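Local coordinates for 2,4-dihydroxyhept-2-ene-1,7-dioic acid aldolase (PDB 6BDE), which binds heme b and, as a member of the H-NOX family, probably senses nitric oxide or a similar diatomic gas rather than acting as an aldolase, at residues 131-136 with 172-177; 7-12 with 50-55. The protein carries 1 engineered substitution. One frame throughout, in Å; residues are numbered along the deposited sequence.

Contact 1: residues 131-136 with 172-177. With HEM (protoporphyrin IX containing Fe), chain B.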
# COMPACT_ATOMS: atom_id res chain seq x y z
N MET A 131 -5.17 3.16 -14.44
CA MET A 131 -4.94 4.33 -13.61
C MET A 131 -3.46 4.69 -13.60
O MET A 131 -2.59 3.83 -13.74
CB MET A 131 -5.41 4.11 -12.17
CG MET A 131 -6.91 3.98 -12.00
SD MET A 131 -7.41 4.03 -10.27
CE MET A 131 -6.51 2.62 -9.63
N ILE A 132 -3.19 5.98 -13.44
CA ILE A 132 -1.83 6.50 -13.31
C ILE A 132 -1.58 6.79 -11.84
O ILE A 132 -2.29 7.59 -11.22
CB ILE A 132 -1.61 7.75 -14.17
CG1 ILE A 132 -1.95 7.46 -15.63
CG2 ILE A 132 -0.17 8.22 -14.05
CD1 ILE A 132 -1.10 6.39 -16.26
N TYR A 133 -0.57 6.14 -11.28
CA TYR A 133 -0.15 6.35 -9.90
C TYR A 133 1.03 7.32 -9.89
O TYR A 133 1.99 7.13 -10.63
CB TYR A 133 0.23 5.02 -9.24
CG TYR A 133 1.05 5.14 -7.97
CD1 TYR A 133 0.42 5.26 -6.73
CD2 TYR A 133 2.43 5.09 -8.00
CE1 TYR A 133 1.16 5.36 -5.57
CE2 TYR A 133 3.18 5.19 -6.84
CZ TYR A 133 2.53 5.33 -5.63
OH TYR A 133 3.27 5.42 -4.46
N LYS A 134 0.94 8.35 -9.05
CA LYS A 134 2.01 9.34 -8.93
C LYS A 134 2.27 9.59 -7.45
O LYS A 134 1.35 9.93 -6.70
CB LYS A 134 1.64 10.64 -9.64
CG LYS A 134 1.84 10.59 -11.15
CD LYS A 134 1.78 11.97 -11.77
CE LYS A 134 1.89 11.89 -13.29
NZ LYS A 134 1.94 13.22 -13.93
N SER A 135 3.53 9.41 -7.05
CA SER A 135 3.96 9.68 -5.68
C SER A 135 5.47 9.70 -5.59
O SER A 135 6.14 8.79 -6.10
CB SER A 135 3.39 8.64 -4.71
OG SER A 135 3.98 8.77 -3.43
N SER A 136 6.04 10.72 -4.94
CA SER A 136 7.48 10.79 -4.77
C SER A 136 8.02 9.63 -3.94
O SER A 136 9.23 9.36 -3.98
CB SER A 136 7.88 12.11 -4.12
OG SER A 136 7.33 12.22 -2.82
N VAL A 172 3.62 5.45 -12.21
CA VAL A 172 3.40 4.07 -12.60
C VAL A 172 1.99 3.95 -13.17
O VAL A 172 1.02 4.39 -12.54
CB VAL A 172 3.58 3.10 -11.42
CG1 VAL A 172 3.38 1.66 -11.87
CG2 VAL A 172 4.96 3.28 -10.78
N LYS A 173 1.88 3.34 -14.35
CA LYS A 173 0.59 3.05 -14.96
C LYS A 173 0.12 1.67 -14.50
O LYS A 173 0.81 0.67 -14.72
CB LYS A 173 0.68 3.11 -16.48
CG LYS A 173 -0.65 2.87 -17.19
CD LYS A 173 -0.45 2.57 -18.66
CE LYS A 173 -1.38 3.39 -19.53
NZ LYS A 173 -1.21 3.09 -20.98
N PHE A 174 -1.05 1.63 -13.86
CA PHE A 174 -1.66 0.38 -13.43
C PHE A 174 -2.68 -0.06 -14.48
O PHE A 174 -3.62 0.68 -14.79
CB PHE A 174 -2.35 0.54 -12.08
CG PHE A 174 -1.41 0.50 -10.90
CD1 PHE A 174 -0.57 1.57 -10.62
CD2 PHE A 174 -1.37 -0.61 -10.07
CE1 PHE A 174 0.29 1.53 -9.54
CE2 PHE A 174 -0.51 -0.65 -8.99
CZ PHE A 174 0.32 0.42 -8.72
N ILE A 175 -2.49 -1.25 -15.03
CA ILE A 175 -3.43 -1.84 -15.98
C ILE A 175 -4.10 -3.01 -15.27
O ILE A 175 -3.50 -4.08 -15.10
CB ILE A 175 -2.74 -2.28 -17.28
CG1 ILE A 175 -1.88 -1.15 -17.83
CG2 ILE A 175 -3.78 -2.71 -18.30
CD1 ILE A 175 -1.17 -1.49 -19.12
N ILE A 176 -5.34 -2.81 -14.84
CA ILE A 176 -6.07 -3.77 -14.03
C ILE A 176 -7.14 -4.42 -14.89
O ILE A 176 -7.97 -3.73 -15.49
CB ILE A 176 -6.69 -3.11 -12.79
CG1 ILE A 176 -5.62 -2.39 -11.97
CG2 ILE A 176 -7.40 -4.14 -11.93
CD1 ILE A 176 -6.11 -1.12 -11.30
N ASN A 177 -7.14 -5.75 -14.94
CA ASN A 177 -8.12 -6.52 -15.70
C ASN A 177 -8.63 -7.65 -14.82
O ASN A 177 -7.87 -8.55 -14.46
CB ASN A 177 -7.51 -7.07 -16.99
CG ASN A 177 -7.65 -6.10 -18.15
OD1 ASN A 177 -8.70 -6.03 -18.80
ND2 ASN A 177 -6.59 -5.35 -18.43
CHA HEM B . -1.02 5.91 2.00
CHB HEM B . -5.77 5.12 4.51
CHC HEM B . -7.64 2.34 0.13
CHD HEM B . -2.79 2.93 -2.29
C1A HEM B . -2.47 5.71 2.88
C2A HEM B . -2.23 6.09 4.22
C3A HEM B . -3.40 5.89 4.83
C4A HEM B . -4.25 5.41 3.82
CMA HEM B . -3.74 6.14 6.30
CAA HEM B . -0.93 6.62 4.84
CBA HEM B . -0.94 8.15 4.69
CGA HEM B . 0.25 8.78 5.40
O1A HEM B . 0.30 10.03 5.54
O2A HEM B . 1.19 8.06 5.83
C1B HEM B . -6.55 4.21 3.36
C2B HEM B . -7.85 3.49 3.74
C3B HEM B . -8.28 2.80 2.57
C4B HEM B . -7.24 3.13 1.54
CMB HEM B . -8.55 3.52 5.10
CAB HEM B . -9.52 1.93 2.37
CBB HEM B . -10.72 2.41 2.61
C1C HEM B . -6.17 2.41 -0.75
C2C HEM B . -6.18 1.48 -1.81
C3C HEM B . -4.98 1.63 -2.40
C4C HEM B . -4.34 2.64 -1.66
CMC HEM B . -7.30 0.53 -2.20
CAC HEM B . -4.44 0.89 -3.62
CBC HEM B . -4.42 1.48 -4.79
C1D HEM B . -2.06 3.82 -1.07
C2D HEM B . -0.57 3.88 -1.31
C3D HEM B . -0.06 4.64 -0.23
C4D HEM B . -1.27 5.02 0.64
CMD HEM B . 0.21 3.27 -2.47
CAD HEM B . 1.41 5.00 0.01
CBD HEM B . 1.61 6.51 -0.05
CGD HEM B . 2.10 6.90 -1.44
O1D HEM B . 2.03 6.06 -2.37
O2D HEM B . 2.55 8.06 -1.64
NA HEM B . -3.72 5.19 2.54
NB HEM B . -6.06 3.94 1.93
NC HEM B . -5.00 3.15 -0.53
ND HEM B . -2.62 4.43 0.17
FE HEM B . -4.54 4.62 0.78
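Tyr133 overlaps Phe174, its CB lying 3.5 Å from Phe174 CE1. The two side chains run side by side and point the same way. The Tyr133 ring also reaches Val172 on the same face of the sheet, Tyr133 CD2 lying 4.1 Å from Val172 CB. With CG anti to the backbone N (chi1 163°), the ring carries its hydroxyl to the heme. Tyr133 OH donates a 2.5 Å hydrogen bond to heme O1D, which lies at the ring edge, in its plane. Ser135 OG also lies by heme O2D of the same propionate, but their 2.4 Å separation is too short for its geometry to be trusted. Tyr133, Ser135 and Arg137 form the YxSxR motif of H-NOX proteins, and Arg137 NE also hydrogen-bonds to the heme. A bond between Tyr133 OH and Met139 N further fixes the hydroxyl. The strands are antiparallel. Tyr133 and Val172 form a hydrogen-bonded pair, with Tyr133 N 2.7 Å from Val172 O; Met131 and Phe174 form the next. Between them, Ile132 and Lys173 are a non-hydrogen-bonded pair on the other face. There Ile132 CD1 rests 3.7 Å from Lys173 CG. Strand 118-121 pairs with the far side of strand 128-134, and strand 158-164 with that of 171-178. Helix 140-153 packs on the face that carries Met131, Val172 and Phe174: Met147 touches Met131 and Phe174, and His140 touches Val172.

Contact 2: residues 7-12 with 50-55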
# COMPACT_ATOMS: atom_id res chain seq x y z
N THR A 7 3.98 1.71 12.63
CA THR A 7 3.72 0.72 13.67
C THR A 7 3.28 -0.61 13.07
O THR A 7 3.74 -1.68 13.49
CB THR A 7 2.66 1.24 14.64
OG1 THR A 7 1.45 1.54 13.93
CG2 THR A 7 3.15 2.50 15.34
N GLU A 8 2.38 -0.57 12.08
CA GLU A 8 1.94 -1.81 11.44
C GLU A 8 3.06 -2.47 10.65
O GLU A 8 3.11 -3.70 10.56
CB GLU A 8 0.74 -1.53 10.53
CG GLU A 8 -0.52 -1.10 11.26
CD GLU A 8 -1.16 -2.22 12.05
OE1 GLU A 8 -0.88 -3.40 11.74
OE2 GLU A 8 -1.95 -1.93 12.97
N PHE A 9 3.96 -1.67 10.08
CA PHE A 9 5.07 -2.23 9.32
C PHE A 9 6.04 -2.98 10.23
O PHE A 9 6.40 -4.13 9.96
CB PHE A 9 5.80 -1.12 8.55
CG PHE A 9 7.11 -1.55 7.95
CD1 PHE A 9 7.15 -2.37 6.84
CD2 PHE A 9 8.31 -1.12 8.51
CE1 PHE A 9 8.36 -2.75 6.29
CE2 PHE A 9 9.52 -1.50 7.96
CZ PHE A 9 9.54 -2.32 6.85
N LEU A 10 6.47 -2.33 11.31
CA LEU A 10 7.40 -2.98 12.23
C LEU A 10 6.75 -4.17 12.94
O LEU A 10 7.44 -5.12 13.30
CB LEU A 10 7.94 -1.97 13.24
CG LEU A 10 8.71 -0.79 12.64
CD1 LEU A 10 9.12 0.19 13.72
CD2 LEU A 10 9.92 -1.28 11.85
N ASP A 11 5.43 -4.12 13.14
CA ASP A 11 4.72 -5.30 13.63
C ASP A 11 4.86 -6.46 12.66
O ASP A 11 5.09 -7.60 13.07
CB ASP A 11 3.25 -4.97 13.86
CG ASP A 11 3.00 -4.27 15.19
OD1 ASP A 11 3.95 -4.17 15.99
OD2 ASP A 11 1.86 -3.82 15.42
N LEU A 12 4.74 -6.18 11.36
CA LEU A 12 4.88 -7.23 10.35
C LEU A 12 6.31 -7.73 10.27
O LEU A 12 6.55 -8.92 10.05
CB LEU A 12 4.41 -6.70 8.99
CG LEU A 12 4.22 -7.74 7.88
CD1 LEU A 12 3.32 -8.87 8.36
CD2 LEU A 12 3.64 -7.08 6.64
N GLN A 50 14.58 4.29 4.85
CA GLN A 50 15.73 3.67 5.50
C GLN A 50 15.37 2.29 6.04
O GLN A 50 16.13 1.33 5.88
CB GLN A 50 16.24 4.56 6.63
CG GLN A 50 16.95 5.82 6.17
CD GLN A 50 17.57 6.59 7.33
OE1 GLN A 50 18.59 6.18 7.88
NE2 GLN A 50 16.94 7.69 7.71
N LEU A 51 14.21 2.18 6.69
CA LEU A 51 13.79 0.90 7.24
C LEU A 51 13.60 -0.14 6.14
O LEU A 51 13.96 -1.31 6.32
CB LEU A 51 12.49 1.07 8.04
CG LEU A 51 12.57 1.97 9.28
CD1 LEU A 51 11.18 2.16 9.88
CD2 LEU A 51 13.52 1.38 10.31
N LEU A 52 13.05 0.28 5.00
CA LEU A 52 12.83 -0.66 3.90
C LEU A 52 14.15 -1.07 3.26
O LEU A 52 14.36 -2.26 2.97
CB LEU A 52 11.90 -0.04 2.86
CG LEU A 52 10.44 0.16 3.28
CD1 LEU A 52 9.75 1.15 2.35
CD2 LEU A 52 9.70 -1.17 3.31
N GLN A 53 15.05 -0.11 3.03
CA GLN A 53 16.32 -0.43 2.38
C GLN A 53 17.17 -1.35 3.25
O GLN A 53 17.83 -2.26 2.75
CB GLN A 53 17.08 0.86 2.05
CG GLN A 53 16.51 1.63 0.87
CD GLN A 53 17.17 2.98 0.69
OE1 GLN A 53 17.87 3.47 1.58
NE2 GLN A 53 16.94 3.61 -0.46
N ASN A 54 17.17 -1.11 4.57
CA ASN A 54 17.97 -1.95 5.46
C ASN A 54 17.35 -3.33 5.62
O ASN A 54 18.07 -4.33 5.71
CB ASN A 54 18.13 -1.26 6.82
CG ASN A 54 19.16 -0.15 6.79
OD1 ASN A 54 20.25 -0.31 6.24
ND2 ASN A 54 18.82 0.99 7.38
N LEU A 55 16.02 -3.41 5.67
CA LEU A 55 15.35 -4.70 5.73
C LEU A 55 15.61 -5.51 4.46
O LEU A 55 15.83 -6.73 4.53
CB LEU A 55 13.85 -4.52 5.95
CG LEU A 55 13.02 -5.80 6.11
CD1 LEU A 55 13.36 -6.50 7.41
CD2 LEU A 55 11.53 -5.48 6.03
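The phenyl ring of Phe9 is the flat group here, and three leucines reach it obliquely, none squarely over a face or at an edge. The contact pairs two nearly parallel helices in the N-terminal helical part of the H-NOX fold. The short segments run 14° apart with axes 12.2 Å from each other. Long side chains bridge that wide spacing. Phe9 has CG anti to the backbone N (chi1 169°), which sends the ring across to helix 45-59. Leu52 CD2 sits 3.6 Å from Phe9 CE1. Leu55 and Phe9 approach each other from opposite directions, with Leu55 CD2 3.8 Å from Phe9 CZ. Leu51 meets the ring through its backbone-proximal carbon, CB, 3.9 Å from Phe9 CE2. An alanine at Phe9 is likely to open a gap between the helices and leave Leu52 and Leu55 without their shared partner. No hydrogen bond crosses the contact. Ile25 of helix 19-27 touches Leu10, Leu51 and Leu55, and Leu66 of helix 63-81 touches Leu55. Leu10 and Leu51 cross at about a right angle, with Leu10 CD2 4.2 Å from Leu51 CD1.

In the fold
Both contacts are buried, but they share no helix or strand. Contact 2 joins helices 3-17 and 45-59; contact 1 joins two strands of the sheet. They lie on opposite sides of the chain's centre, their own centres 24 Å apart and their nearest atoms about 10 Å apart. Along the sequence, contact 2 closes before contact 1 opens. Contact 1 combines a backbone hydrogen-bond ladder with polar groups that bind a heme propionate directly. Contact 2 is wholly apolar across its interface and holds no heme-binding residue. The heme still lies near it, about 9 Å from the side chain of Leu52.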